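Local coordinates for endo-beta-1,4-glucanase (cellulase B) (Bacillus halodurans, PDB 4V2X), which probably hydrolyses beta-1,4-linked glucans as a three-module family 5 glycoside hydrolase with catalytic, immunoglobulin-like and carbohydrate-binding modules, at residues Y159-N164 / D216-V221; P198-N203 / E209-L214; D433-G438 / T442-V447; T464-F467 / A471-H474. One frame throughout, in Å; residues are numbered along the deposited sequence.

Interaction 1 (Y159-N164 / D216-V221); sequences YEMEHN and DDLNTV. With CA (calcium ion), chain B.
M161 reaches from the loop 159-164 to the flank of helix 209-227 and meets L218 and D217 there. The tight part is apolar. The sulfur M161 SD lies 3.7 Å from L218 CG and about as close to L218 CD2, the two side chains running antiparallel alongside one another. M161 CE ends 4.1 Å from D217 CB, the methionine running roughly perpendicular to that side chain. The methionine is fully extended, with CG anti to the backbone N (chi1 -167°), which carries the sulfur and methyl out to the helix. F200 packs against both M161 and L218. M161, D217 and L218 are all buried.

The polar side is wetter. Calcium is bound by D216 OD1 at 2.3 Å and D217 OD1 at 2.4 Å, with two waters among its other ligands. The same two aspartates of the second subunit also bind this ion. D217 OD2 turns instead to Y165 OH and to K261 of the second subunit. D216 OD2 pairs with K261 of its own chain.

D217 thus offers its CB to the methionine and its carboxylate to the metal. The shared calcium and the lysines probably offset the repulsion between four acidic groups at this subunit interface.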
loop_
_atom_site.group_PDB
_atom_site.type_symbol
_atom_site.label_atom_id
_atom_site.label_comp_id
_atom_site.label_asym_id
_atom_site.label_seq_id
_atom_site.Cartn_x
_atom_site.Cartn_y
_atom_site.Cartn_z
ATOM N N TYR A 159 -2.994 -9.681 -16.010
ATOM C CA TYR A 159 -4.054 -9.780 -14.997
ATOM C C TYR A 159 -3.989 -11.057 -14.147
ATOM O O TYR A 159 -4.607 -11.115 -13.079
ATOM C CB TYR A 159 -5.431 -9.709 -15.670
ATOM C CG TYR A 159 -5.815 -11.029 -16.281
ATOM C CD1 TYR A 159 -5.260 -11.436 -17.488
ATOM C CD2 TYR A 159 -6.694 -11.890 -15.633
ATOM C CE1 TYR A 159 -5.569 -12.657 -18.041
ATOM C CE2 TYR A 159 -7.016 -13.117 -16.183
ATOM C CZ TYR A 159 -6.445 -13.489 -17.388
ATOM O OH TYR A 159 -6.737 -14.698 -17.965
ATOM N N GLU A 160 -3.286 -12.082 -14.641
ATOM C CA GLU A 160 -3.119 -13.355 -13.933
ATOM C C GLU A 160 -2.276 -13.225 -12.680
ATOM O O GLU A 160 -2.236 -14.155 -11.880
ATOM C CB GLU A 160 -2.419 -14.396 -14.824
ATOM C CG GLU A 160 -3.193 -14.874 -16.041
ATOM C CD GLU A 160 -2.377 -15.839 -16.894
ATOM O OE1 GLU A 160 -1.493 -16.546 -16.357
ATOM O OE2 GLU A 160 -2.611 -15.893 -18.109
ATOM N N MET A 161 -1.591 -12.093 -12.525
ATOM C CA MET A 161 -0.574 -11.922 -11.486
ATOM C C MET A 161 -1.049 -12.272 -10.079
ATOM O O MET A 161 -0.250 -12.732 -9.252
ATOM C CB MET A 161 -0.054 -10.483 -11.514
ATOM C CG MET A 161 1.209 -10.251 -10.710
ATOM S SD MET A 161 1.650 -8.513 -10.857
ATOM C CE MET A 161 2.972 -8.384 -9.664
ATOM N N GLU A 162 -2.328 -12.050 -9.790
ATOM C CA GLU A 162 -2.838 -12.303 -8.444
ATOM C C GLU A 162 -2.658 -13.751 -8.004
ATOM O O GLU A 162 -2.364 -14.001 -6.838
ATOM C CB GLU A 162 -4.302 -11.898 -8.323
ATOM C CG GLU A 162 -4.885 -12.170 -6.954
ATOM C CD GLU A 162 -6.116 -11.353 -6.679
ATOM O OE1 GLU A 162 -7.064 -11.417 -7.496
ATOM O OE2 GLU A 162 -6.123 -10.649 -5.649
ATOM N N HIS A 163 -2.840 -14.695 -8.922
ATOM C CA HIS A 163 -2.664 -16.122 -8.606
ATOM C C HIS A 163 -1.466 -16.746 -9.322
ATOM O O HIS A 163 -1.294 -17.965 -9.323
ATOM C CB HIS A 163 -3.948 -16.878 -8.931
ATOM C CG HIS A 163 -5.126 -16.407 -8.140
ATOM N ND1 HIS A 163 -5.289 -16.707 -6.807
ATOM C CD2 HIS A 163 -6.193 -15.650 -8.489
ATOM C CE1 HIS A 163 -6.405 -16.156 -6.366
ATOM N NE2 HIS A 163 -6.973 -15.510 -7.367
ATOM N N ASN A 164 -0.622 -15.900 -9.901
ATOM C CA ASN A 164 0.578 -16.341 -10.598
ATOM C C ASN A 164 1.622 -15.228 -10.549
ATOM O O ASN A 164 2.001 -14.678 -11.576
ATOM C CB ASN A 164 0.246 -16.711 -12.041
ATOM C CG ASN A 164 1.410 -17.383 -12.759
ATOM O OD1 ASN A 164 2.416 -17.737 -12.145
ATOM N ND2 ASN A 164 1.279 -17.538 -14.070
ATOM N N ASP A 216 1.414 -1.626 -7.968
ATOM C CA ASP A 216 2.611 -0.951 -7.473
ATOM C C ASP A 216 3.866 -1.746 -7.849
ATOM O O ASP A 216 4.856 -1.176 -8.284
ATOM C CB ASP A 216 2.573 -0.746 -5.964
ATOM C CG ASP A 216 3.911 -0.289 -5.416
ATOM O OD1 ASP A 216 4.756 -1.170 -5.105
ATOM O OD2 ASP A 216 4.145 0.942 -5.331
ATOM N N ASP A 217 3.817 -3.062 -7.667
ATOM C CA ASP A 217 4.958 -3.915 -8.005
ATOM C C ASP A 217 5.306 -3.873 -9.497
ATOM O O ASP A 217 6.480 -3.814 -9.855
ATOM C CB ASP A 217 4.707 -5.354 -7.564
ATOM C CG ASP A 217 4.735 -5.524 -6.055
ATOM O OD1 ASP A 217 5.065 -4.560 -5.324
ATOM O OD2 ASP A 217 4.442 -6.640 -5.591
ATOM N N LEU A 218 4.300 -3.907 -10.368
ATOM C CA LEU A 218 4.549 -3.842 -11.812
ATOM C C LEU A 218 5.175 -2.513 -12.199
ATOM O O LEU A 218 6.123 -2.466 -12.970
ATOM C CB LEU A 218 3.257 -4.028 -12.612
ATOM C CG LEU A 218 2.622 -5.409 -12.614
ATOM C CD1 LEU A 218 1.284 -5.324 -13.323
ATOM C CD2 LEU A 218 3.511 -6.443 -13.290
ATOM N N ASN A 219 4.627 -1.431 -11.670
ATOM C CA ASN A 219 5.173 -0.111 -11.940
ATOM C C ASN A 219 6.605 0.027 -11.428
ATOM O O ASN A 219 7.441 0.675 -12.049
ATOM C CB ASN A 219 4.282 0.979 -11.332
ATOM C CG ASN A 219 3.037 1.257 -12.166
ATOM O OD1 ASN A 219 3.029 1.042 -13.375
ATOM N ND2 ASN A 219 1.987 1.761 -11.523
ATOM N N THR A 220 6.869 -0.595 -10.286
ATOM C CA THR A 220 8.154 -0.458 -9.606
ATOM C C THR A 220 9.250 -1.266 -10.288
ATOM O O THR A 220 10.363 -0.774 -10.480
ATOM C CB THR A 220 8.006 -0.888 -8.138
ATOM O OG1 THR A 220 7.075 -0.014 -7.505
ATOM C CG2 THR A 220 9.344 -0.835 -7.387
ATOM N N VAL A 221 8.941 -2.504 -10.655
ATOM C CA VAL A 221 9.913 -3.331 -11.353
ATOM C C VAL A 221 10.240 -2.755 -12.739
ATOM O O VAL A 221 11.371 -2.819 -13.199
ATOM C CB VAL A 221 9.472 -4.809 -11.433
ATOM C CG1 VAL A 221 8.222 -4.983 -12.280
ATOM C CG2 VAL A 221 10.624 -5.668 -11.951
HETATM CA CA CA B . 5.425 -2.908 -3.684
HETATM O O HOH W 1 3.063 -3.340 -3.488
HETATM O O HOH W 2 5.198 -1.086 -2.123
#

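Interaction 2 (P198-N203 / E209-L214); sequences PKFSQN and ENHHAL
F200 and H211 make the closest approach between the loop 198-203 and the first turns of helix 209-227. Two CH-pi contacts carry the packing. F200 CB sits over the centre of the imidazole, 3.6 Å from the centroid of the H211 ring and 8° off its normal. F200 CG lies anti to the carbonyl carbon (chi1 -61°), sending the phenyl toward L214. L214 CB lies over one face of the phenyl, 4.0 Å from the centroid of the F200 ring, offset toward the rim. The two rings meet obliquely, their planes 53° apart.

Apolar contact adds L214 CD1, 3.8 Å from F200 CD1. L215 and M243 also touch the phenyl.

Polar links run through water and E162, which is bonded to H211 NE2. One water accepts from F200 N at 2.8 Å and, more weakly, from H211 ND1. S201 OG accepts from N203 N at 3.0 Å, closing an ST turn, and is bonded to E206.

With an alanine in place of F200, L214 CB would probably lose its aromatic partner and a gap would open beside L215.

Both imidazole nitrogens have partners, which probably hold the ring's rotation. If ND1 does donate to the water, H211 may be protonated, which E162 would stabilise.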
loop_
_atom_site.group_PDB
_atom_site.type_symbol
_atom_site.label_atom_id
_atom_site.label_comp_id
_atom_site.label_asym_id
_atom_site.label_seq_id
_atom_site.Cartn_x
_atom_site.Cartn_y
_atom_site.Cartn_z
ATOM N N PRO A 198 -4.211 -1.318 -16.478
ATOM C CA PRO A 198 -3.991 -2.510 -15.663
ATOM C C PRO A 198 -5.174 -2.878 -14.776
ATOM O O PRO A 198 -5.835 -2.005 -14.226
ATOM C CB PRO A 198 -2.778 -2.134 -14.805
ATOM C CG PRO A 198 -2.760 -0.648 -14.803
ATOM C CD PRO A 198 -3.244 -0.256 -16.162
ATOM N N LYS A 199 -5.443 -4.173 -14.674
ATOM C CA LYS A 199 -6.417 -4.688 -13.717
ATOM C C LYS A 199 -6.113 -6.161 -13.484
ATOM O O LYS A 199 -5.303 -6.746 -14.207
ATOM C CB LYS A 199 -7.848 -4.481 -14.211
ATOM C CG LYS A 199 -8.206 -5.195 -15.500
ATOM C CD LYS A 199 -9.598 -4.803 -15.963
ATOM C CE LYS A 199 -10.128 -5.746 -17.030
ATOM N NZ LYS A 199 -9.201 -5.937 -18.176
ATOM N N PHE A 200 -6.733 -6.747 -12.463
ATOM C CA PHE A 200 -6.377 -8.107 -12.044
ATOM C C PHE A 200 -7.590 -8.992 -11.863
ATOM O O PHE A 200 -7.588 -9.940 -11.080
ATOM C CB PHE A 200 -5.489 -8.042 -10.802
ATOM C CG PHE A 200 -4.229 -7.304 -11.056
ATOM C CD1 PHE A 200 -3.141 -7.948 -11.633
ATOM C CD2 PHE A 200 -4.155 -5.936 -10.829
ATOM C CE1 PHE A 200 -1.987 -7.254 -11.936
ATOM C CE2 PHE A 200 -3.005 -5.235 -11.136
ATOM C CZ PHE A 200 -1.916 -5.895 -11.681
ATOM N N SER A 201 -8.619 -8.665 -12.629
ATOM C CA SER A 201 -9.752 -9.529 -12.842
ATOM C C SER A 201 -9.957 -9.550 -14.342
ATOM O O SER A 201 -9.520 -8.631 -15.044
ATOM C CB SER A 201 -10.985 -8.961 -12.150
ATOM O OG SER A 201 -12.153 -9.606 -12.621
ATOM N N GLN A 202 -10.626 -10.583 -14.845
ATOM C CA GLN A 202 -11.007 -10.592 -16.254
ATOM C C GLN A 202 -12.057 -9.506 -16.529
ATOM O O GLN A 202 -12.239 -9.101 -17.673
ATOM C CB GLN A 202 -11.516 -11.973 -16.697
ATOM C CG GLN A 202 -12.953 -12.290 -16.298
ATOM C CD GLN A 202 -13.578 -13.391 -17.145
ATOM O OE1 GLN A 202 -12.884 -14.277 -17.646
ATOM N NE2 GLN A 202 -14.898 -13.344 -17.300
ATOM N N ASN A 203 -12.736 -9.042 -15.479
ATOM C CA ASN A 203 -13.782 -8.023 -15.598
ATOM C C ASN A 203 -13.346 -6.641 -15.125
ATOM O O ASN A 203 -12.480 -6.518 -14.261
ATOM C CB ASN A 203 -14.999 -8.451 -14.784
ATOM C CG ASN A 203 -15.598 -9.752 -15.281
ATOM O OD1 ASN A 203 -15.626 -10.015 -16.483
ATOM N ND2 ASN A 203 -16.073 -10.575 -14.359
ATOM N N GLU A 209 -8.626 -5.074 -2.806
ATOM C CA GLU A 209 -7.549 -4.430 -2.054
ATOM C C GLU A 209 -6.165 -4.920 -2.466
ATOM O O GLU A 209 -5.232 -4.124 -2.600
ATOM C CB GLU A 209 -7.748 -4.630 -0.542
ATOM C CG GLU A 209 -6.773 -3.843 0.329
ATOM C CD GLU A 209 -6.735 -2.361 -0.004
ATOM O OE1 GLU A 209 -7.794 -1.793 -0.352
ATOM O OE2 GLU A 209 -5.643 -1.758 0.082
ATOM N N ASN A 210 -6.040 -6.225 -2.685
ATOM C CA ASN A 210 -4.755 -6.820 -3.053
ATOM C C ASN A 210 -4.254 -6.373 -4.426
ATOM O O ASN A 210 -3.052 -6.387 -4.700
ATOM C CB ASN A 210 -4.858 -8.346 -3.007
ATOM C CG ASN A 210 -3.548 -9.033 -3.365
ATOM O OD1 ASN A 210 -2.495 -8.741 -2.789
ATOM N ND2 ASN A 210 -3.604 -9.945 -4.328
ATOM N N HIS A 211 -5.172 -5.958 -5.293
ATOM C CA HIS A 211 -4.794 -5.554 -6.638
ATOM C C HIS A 211 -3.891 -4.334 -6.672
ATOM O O HIS A 211 -2.990 -4.253 -7.506
ATOM C CB HIS A 211 -6.034 -5.304 -7.482
ATOM C CG HIS A 211 -6.849 -6.532 -7.700
ATOM N ND1 HIS A 211 -8.066 -6.509 -8.341
ATOM C CD2 HIS A 211 -6.628 -7.821 -7.349
ATOM C CE1 HIS A 211 -8.552 -7.737 -8.395
ATOM N NE2 HIS A 211 -7.698 -8.551 -7.801
ATOM N N HIS A 212 -4.112 -3.401 -5.754
ATOM C CA HIS A 212 -3.304 -2.171 -5.709
ATOM C C HIS A 212 -1.840 -2.508 -5.503
ATOM O O HIS A 212 -0.964 -1.919 -6.135
ATOM C CB HIS A 212 -3.785 -1.241 -4.599
ATOM C CG HIS A 212 -5.239 -0.918 -4.687
ATOM N ND1 HIS A 212 -5.785 -0.247 -5.759
ATOM C CD2 HIS A 212 -6.266 -1.205 -3.855
ATOM C CE1 HIS A 212 -7.088 -0.118 -5.572
ATOM N NE2 HIS A 212 -7.404 -0.696 -4.428
ATOM N N ALA A 213 -1.580 -3.468 -4.619
ATOM C CA ALA A 213 -0.210 -3.879 -4.338
ATOM C C ALA A 213 0.473 -4.489 -5.551
ATOM O O ALA A 213 1.668 -4.273 -5.774
ATOM C CB ALA A 213 -0.183 -4.851 -3.172
ATOM N N LEU A 214 -0.288 -5.252 -6.336
ATOM C CA LEU A 214 0.242 -5.854 -7.555
ATOM C C LEU A 214 0.635 -4.779 -8.569
ATOM O O LEU A 214 1.696 -4.853 -9.179
ATOM C CB LEU A 214 -0.779 -6.814 -8.172
ATOM C CG LEU A 214 -1.232 -7.984 -7.290
ATOM C CD1 LEU A 214 -2.372 -8.738 -7.951
ATOM C CD2 LEU A 214 -0.083 -8.931 -6.989
HETATM O O HOH W 3 -8.709 -5.523 -10.931
#

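Interaction 3 (D433-G438 / T442-V447); sequences DYELNG and TVKAHV
H446 CG stands between its backbone N and carbonyl carbon (chi1 63°), which swings the imidazole back from the helix start toward D433. K444 bends at chi2 (-73°) and again at chi4, bringing its amine beside the extended E435.

H446 NE2 donates to D433 OD1 at 2.7 Å, nearly straight at 172°. The oxygen lies in the imidazole plane and is met on its anti side. D433 OD2 is bonded to T429 N. V447 CG2 packs 3.7 Å from D433 CB. K444 NZ forms a salt bridge with E435 OE2 at 3.0 Å, through the oxygen's anti lone pair.

In the antiparallel hairpin E435 and T442 are the hydrogen-bonded pair, with T442 N to E435 O at 2.8 Å and E435 N to T442 O at 3.0 Å. K444 N donates to D433 O at 3.1 Å. A water joins N437 ND2 to T442 OG1, which also meets T408. Y434 turns to the face shared with V443, opposite E435 and T442, and packs on L418 and L421.

Two acid-base pairs thus tie the hairpin to the strand-helix junction of this X2 module. The short, straight bond to D433 would probably favour a protonated H446.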
loop_
_atom_site.group_PDB
_atom_site.type_symbol
_atom_site.label_atom_id
_atom_site.label_comp_id
_atom_site.label_asym_id
_atom_site.label_seq_id
_atom_site.Cartn_x
_atom_site.Cartn_y
_atom_site.Cartn_z
ATOM N N ASP A 433 -31.975 39.834 -41.494
ATOM C CA ASP A 433 -32.042 38.377 -41.655
ATOM C C ASP A 433 -31.909 37.593 -40.351
ATOM O O ASP A 433 -32.302 36.429 -40.294
ATOM C CB ASP A 433 -30.958 37.914 -42.621
ATOM C CG ASP A 433 -31.124 38.483 -44.017
ATOM O OD1 ASP A 433 -32.274 38.744 -44.442
ATOM O OD2 ASP A 433 -30.092 38.661 -44.697
ATOM N N TYR A 434 -31.345 38.216 -39.321
ATOM C CA TYR A 434 -31.193 37.582 -38.019
ATOM C C TYR A 434 -30.961 38.609 -36.915
ATOM O O TYR A 434 -30.591 39.760 -37.177
ATOM C CB TYR A 434 -30.030 36.577 -38.041
ATOM C CG TYR A 434 -28.662 37.200 -38.160
ATOM C CD1 TYR A 434 -28.117 37.500 -39.407
ATOM C CD2 TYR A 434 -27.904 37.474 -37.028
ATOM C CE1 TYR A 434 -26.859 38.066 -39.517
ATOM C CE2 TYR A 434 -26.651 38.039 -37.127
ATOM C CZ TYR A 434 -26.130 38.330 -38.372
ATOM O OH TYR A 434 -24.879 38.886 -38.466
ATOM N N GLU A 435 -31.172 38.177 -35.676
ATOM C CA GLU A 435 -30.873 38.995 -34.512
ATOM C C GLU A 435 -30.186 38.179 -33.453
ATOM O O GLU A 435 -30.489 37.002 -33.272
ATOM C CB GLU A 435 -32.152 39.544 -33.893
ATOM C CG GLU A 435 -32.952 40.448 -34.796
ATOM C CD GLU A 435 -34.155 41.014 -34.076
ATOM O OE1 GLU A 435 -34.016 41.360 -32.880
ATOM O OE2 GLU A 435 -35.232 41.100 -34.699
ATOM N N LEU A 436 -29.271 38.821 -32.737
ATOM C CA LEU A 436 -28.712 38.250 -31.524
ATOM C C LEU A 436 -29.109 39.146 -30.371
ATOM O O LEU A 436 -28.737 40.319 -30.332
ATOM C CB LEU A 436 -27.194 38.144 -31.613
ATOM C CG LEU A 436 -26.516 37.530 -30.382
ATOM C CD1 LEU A 436 -26.936 36.077 -30.196
ATOM C CD2 LEU A 436 -25.007 37.649 -30.498
ATOM N N ASN A 437 -29.890 38.596 -29.450
ATOM C CA ASN A 437 -30.268 39.297 -28.235
ATOM C C ASN A 437 -29.711 38.526 -27.055
ATOM O O ASN A 437 -30.233 37.475 -26.690
ATOM C CB ASN A 437 -31.783 39.421 -28.161
ATOM C CG ASN A 437 -32.346 40.243 -29.309
ATOM O OD1 ASN A 437 -32.123 41.452 -29.380
ATOM N ND2 ASN A 437 -33.064 39.589 -30.223
ATOM N N GLY A 438 -28.632 39.044 -26.475
ATOM C CA GLY A 438 -27.862 38.307 -25.481
ATOM C C GLY A 438 -27.257 37.080 -26.137
ATOM O O GLY A 438 -26.475 37.194 -27.076
ATOM N N THR A 442 -31.886 34.612 -33.194
ATOM C CA THR A 442 -33.076 34.422 -34.012
ATOM C C THR A 442 -32.697 34.429 -35.485
ATOM O O THR A 442 -32.098 35.390 -35.973
ATOM C CB THR A 442 -34.125 35.525 -33.754
ATOM O OG1 THR A 442 -34.570 35.453 -32.400
ATOM C CG2 THR A 442 -35.316 35.360 -34.676
ATOM N N VAL A 443 -33.034 33.349 -36.183
ATOM C CA VAL A 443 -32.933 33.299 -37.632
ATOM C C VAL A 443 -34.322 33.584 -38.208
ATOM O O VAL A 443 -35.283 32.869 -37.924
ATOM C CB VAL A 443 -32.430 31.928 -38.132
ATOM C CG1 VAL A 443 -32.204 31.968 -39.638
ATOM C CG2 VAL A 443 -31.150 31.522 -37.413
ATOM N N LYS A 444 -34.422 34.621 -39.035
ATOM C CA LYS A 444 -35.727 35.061 -39.535
ATOM C C LYS A 444 -36.339 34.064 -40.532
ATOM O O LYS A 444 -35.633 33.416 -41.314
ATOM C CB LYS A 444 -35.625 36.454 -40.162
ATOM C CG LYS A 444 -35.188 37.550 -39.203
ATOM C CD LYS A 444 -36.277 37.926 -38.213
ATOM C CE LYS A 444 -35.745 38.829 -37.109
ATOM N NZ LYS A 444 -35.319 40.168 -37.598
ATOM N N ALA A 445 -37.665 33.964 -40.484
ATOM C CA ALA A 445 -38.446 33.052 -41.318
ATOM C C ALA A 445 -38.063 33.046 -42.797
ATOM O O ALA A 445 -37.955 31.978 -43.403
ATOM C CB ALA A 445 -39.928 33.387 -41.179
ATOM N N HIS A 446 -37.865 34.229 -43.381
ATOM C CA HIS A 446 -37.589 34.315 -44.819
ATOM C C HIS A 446 -36.279 33.633 -45.194
ATOM O O HIS A 446 -36.142 33.127 -46.304
ATOM C CB HIS A 446 -37.622 35.763 -45.335
ATOM C CG HIS A 446 -36.579 36.653 -44.737
ATOM N ND1 HIS A 446 -36.784 37.357 -43.571
ATOM C CD2 HIS A 446 -35.326 36.965 -45.148
ATOM C CE1 HIS A 446 -35.703 38.058 -43.284
ATOM N NE2 HIS A 446 -34.804 37.841 -44.227
ATOM N N VAL A 447 -35.327 33.611 -44.262
ATOM C CA VAL A 447 -34.061 32.899 -44.472
ATOM C C VAL A 447 -34.302 31.393 -44.501
ATOM O O VAL A 447 -33.798 30.691 -45.373
ATOM C CB VAL A 447 -33.031 33.230 -43.371
ATOM C CG1 VAL A 447 -31.779 32.368 -43.521
ATOM C CG2 VAL A 447 -32.672 34.714 -43.395
HETATM O O HOH W 4 -33.147 36.642 -30.390
#

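Interaction 4 (T464-F467 / A471-H474); sequences TAEF and ADWH. With CA (calcium ion), chain C.
A465 and W473 form the antiparallel hydrogen-bonded pair of this hairpin. A465 N donates to W473 O at 2.8 Å, and W473 N returns a bond to A465 O at 3.0 Å. T464 faces H474 in the adjoining non-hydrogen-bonded pair. Their side chains lie side by side, with T464 OG1 at the edge of the imidazole. T464 CG2 packs 3.7 Å from D472 CB. F467 CG lies anti to the carbonyl carbon (chi1 -56°), which turns the ring toward 471-474, and W473 CB sits at its edge, 4.0 Å from F467 CE2.

D472 leans beside E466, and D472 OD1 lies 3.7 Å from E466 CG. The carboxylates are like charges, but one water donates to both D472 OD2 and E466 OE2. R422 pairs with E466 and probably lowers the cost of holding the two acids together.

A second water accepts a hydrogen bond from F467 N, donates to D472 OD1 at 2.6 Å and binds calcium. The ion is also held by F467 O at 2.4 Å, by five further waters and by one atom from outside the two segments. D472 is therefore a second-shell residue. With an alanine in place of D472, the calcium-bound water would probably lose the oxygen that steadies it, and the other water would keep only its E466 end of the bridge.

Outward, strand 458-467 lies between 473-480 and 418-423. A465 and F467 pack on L418 of the latter. W473 reaches strand 390-391 and bonds S393 through NE1. A471 and H474 touch helix 374-385, which precedes this module's strands in the chain.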
loop_
_atom_site.group_PDB
_atom_site.type_symbol
_atom_site.label_atom_id
_atom_site.label_comp_id
_atom_site.label_asym_id
_atom_site.label_seq_id
_atom_site.Cartn_x
_atom_site.Cartn_y
_atom_site.Cartn_z
ATOM N N THR A 464 -24.903 28.859 -40.836
ATOM C CA THR A 464 -23.617 28.789 -40.154
ATOM C C THR A 464 -23.391 30.045 -39.335
ATOM O O THR A 464 -23.451 31.154 -39.868
ATOM C CB THR A 464 -22.464 28.600 -41.149
ATOM O OG1 THR A 464 -22.669 27.373 -41.857
ATOM C CG2 THR A 464 -21.116 28.549 -40.419
ATOM N N ALA A 465 -23.155 29.857 -38.040
ATOM C CA ALA A 465 -22.800 30.952 -37.144
ATOM C C ALA A 465 -21.298 31.084 -37.072
ATOM O O ALA A 465 -20.591 30.110 -36.780
ATOM C CB ALA A 465 -23.375 30.725 -35.750
ATOM N N GLU A 466 -20.830 32.307 -37.324
ATOM C CA GLU A 466 -19.407 32.641 -37.335
ATOM C C GLU A 466 -19.092 33.485 -36.110
ATOM O O GLU A 466 -19.877 34.361 -35.738
ATOM C CB GLU A 466 -19.047 33.419 -38.600
ATOM C CG GLU A 466 -19.276 32.639 -39.885
ATOM C CD GLU A 466 -19.088 33.471 -41.137
ATOM O OE1 GLU A 466 -19.274 34.703 -41.081
ATOM O OE2 GLU A 466 -18.764 32.887 -42.190
ATOM N N PHE A 467 -17.952 33.202 -35.484
ATOM C CA PHE A 467 -17.542 33.879 -34.262
ATOM C C PHE A 467 -16.140 34.459 -34.416
ATOM O O PHE A 467 -15.370 34.047 -35.297
ATOM C CB PHE A 467 -17.608 32.903 -33.081
ATOM C CG PHE A 467 -18.961 32.276 -32.909
ATOM C CD1 PHE A 467 -19.953 32.927 -32.182
ATOM C CD2 PHE A 467 -19.255 31.058 -33.500
ATOM C CE1 PHE A 467 -21.212 32.370 -32.039
ATOM C CE2 PHE A 467 -20.511 30.492 -33.359
ATOM C CZ PHE A 467 -21.491 31.152 -32.633
ATOM N N ALA A 471 -14.291 27.676 -33.612
ATOM C CA ALA A 471 -14.934 27.058 -34.759
ATOM C C ALA A 471 -16.302 27.665 -35.070
ATOM O O ALA A 471 -17.012 28.119 -34.172
ATOM C CB ALA A 471 -15.072 25.565 -34.520
ATOM N N ASP A 472 -16.670 27.661 -36.347
ATOM C CA ASP A 472 -18.036 27.990 -36.745
ATOM C C ASP A 472 -18.973 26.928 -36.172
ATOM O O ASP A 472 -18.575 25.765 -36.053
ATOM C CB ASP A 472 -18.183 27.962 -38.266
ATOM C CG ASP A 472 -17.458 29.097 -38.969
ATOM O OD1 ASP A 472 -17.057 30.093 -38.329
ATOM O OD2 ASP A 472 -17.290 28.981 -40.200
ATOM N N TRP A 473 -20.205 27.317 -35.844
ATOM C CA TRP A 473 -21.251 26.367 -35.455
ATOM C C TRP A 473 -22.251 26.223 -36.602
ATOM O O TRP A 473 -22.718 27.219 -37.161
ATOM C CB TRP A 473 -21.962 26.829 -34.182
ATOM C CG TRP A 473 -22.960 25.836 -33.658
ATOM C CD1 TRP A 473 -24.309 25.851 -33.855
ATOM C CD2 TRP A 473 -22.682 24.675 -32.860
ATOM N NE1 TRP A 473 -24.892 24.773 -33.234
ATOM C CE2 TRP A 473 -23.917 24.040 -32.607
ATOM C CE3 TRP A 473 -21.509 24.113 -32.331
ATOM C CZ2 TRP A 473 -24.014 22.868 -31.855
ATOM C CZ3 TRP A 473 -21.607 22.948 -31.579
ATOM C CH2 TRP A 473 -22.855 22.339 -31.347
ATOM N N HIS A 474 -22.585 24.984 -36.945
ATOM C CA HIS A 474 -23.416 24.709 -38.116
ATOM C C HIS A 474 -24.783 24.184 -37.724
ATOM O O HIS A 474 -24.876 23.147 -37.083
ATOM C CB HIS A 474 -22.723 23.672 -38.992
ATOM C CG HIS A 474 -21.296 23.996 -39.280
ATOM N ND1 HIS A 474 -20.923 24.890 -40.258
ATOM C CD2 HIS A 474 -20.150 23.551 -38.718
ATOM C CE1 HIS A 474 -19.607 24.977 -40.291
ATOM N NE2 HIS A 474 -19.113 24.181 -39.361
HETATM CA CA CA C . -14.298 33.025 -37.143
HETATM O O HOH W 5 -18.543 30.208 -42.380
HETATM O O HOH W 6 -15.844 31.154 -36.230
HETATM O O HOH W 7 -13.019 32.015 -35.452
HETATM O O HOH W 8 -12.967 31.169 -38.280
HETATM O O HOH W 9 -12.572 34.584 -36.694
HETATM O O HOH W 10 -15.407 35.068 -38.023
HETATM O O HOH W 11 -13.358 33.774 -39.495
#

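How the interactions relate
The chain first enters interaction 1 at the loop 159-164, which closes onto helix 209-227 at 216-221. Interaction 2 falls wholly within that span: 198-203 folds back on 209-214 after a five-residue link. The two touch, and E162 of the first reaches N210 and H211 of the second. Together they tie the loops after two barrel strands to one helix of the catalytic barrel, at its border with the second subunit. Interactions 3 and 4 follow in series, without crossing. Each closes a short hairpin in the X2 module, one in each of its two sheets. Their centres are about 14 Å apart, whereas those of interactions 1 and 3 are about 62 Å apart.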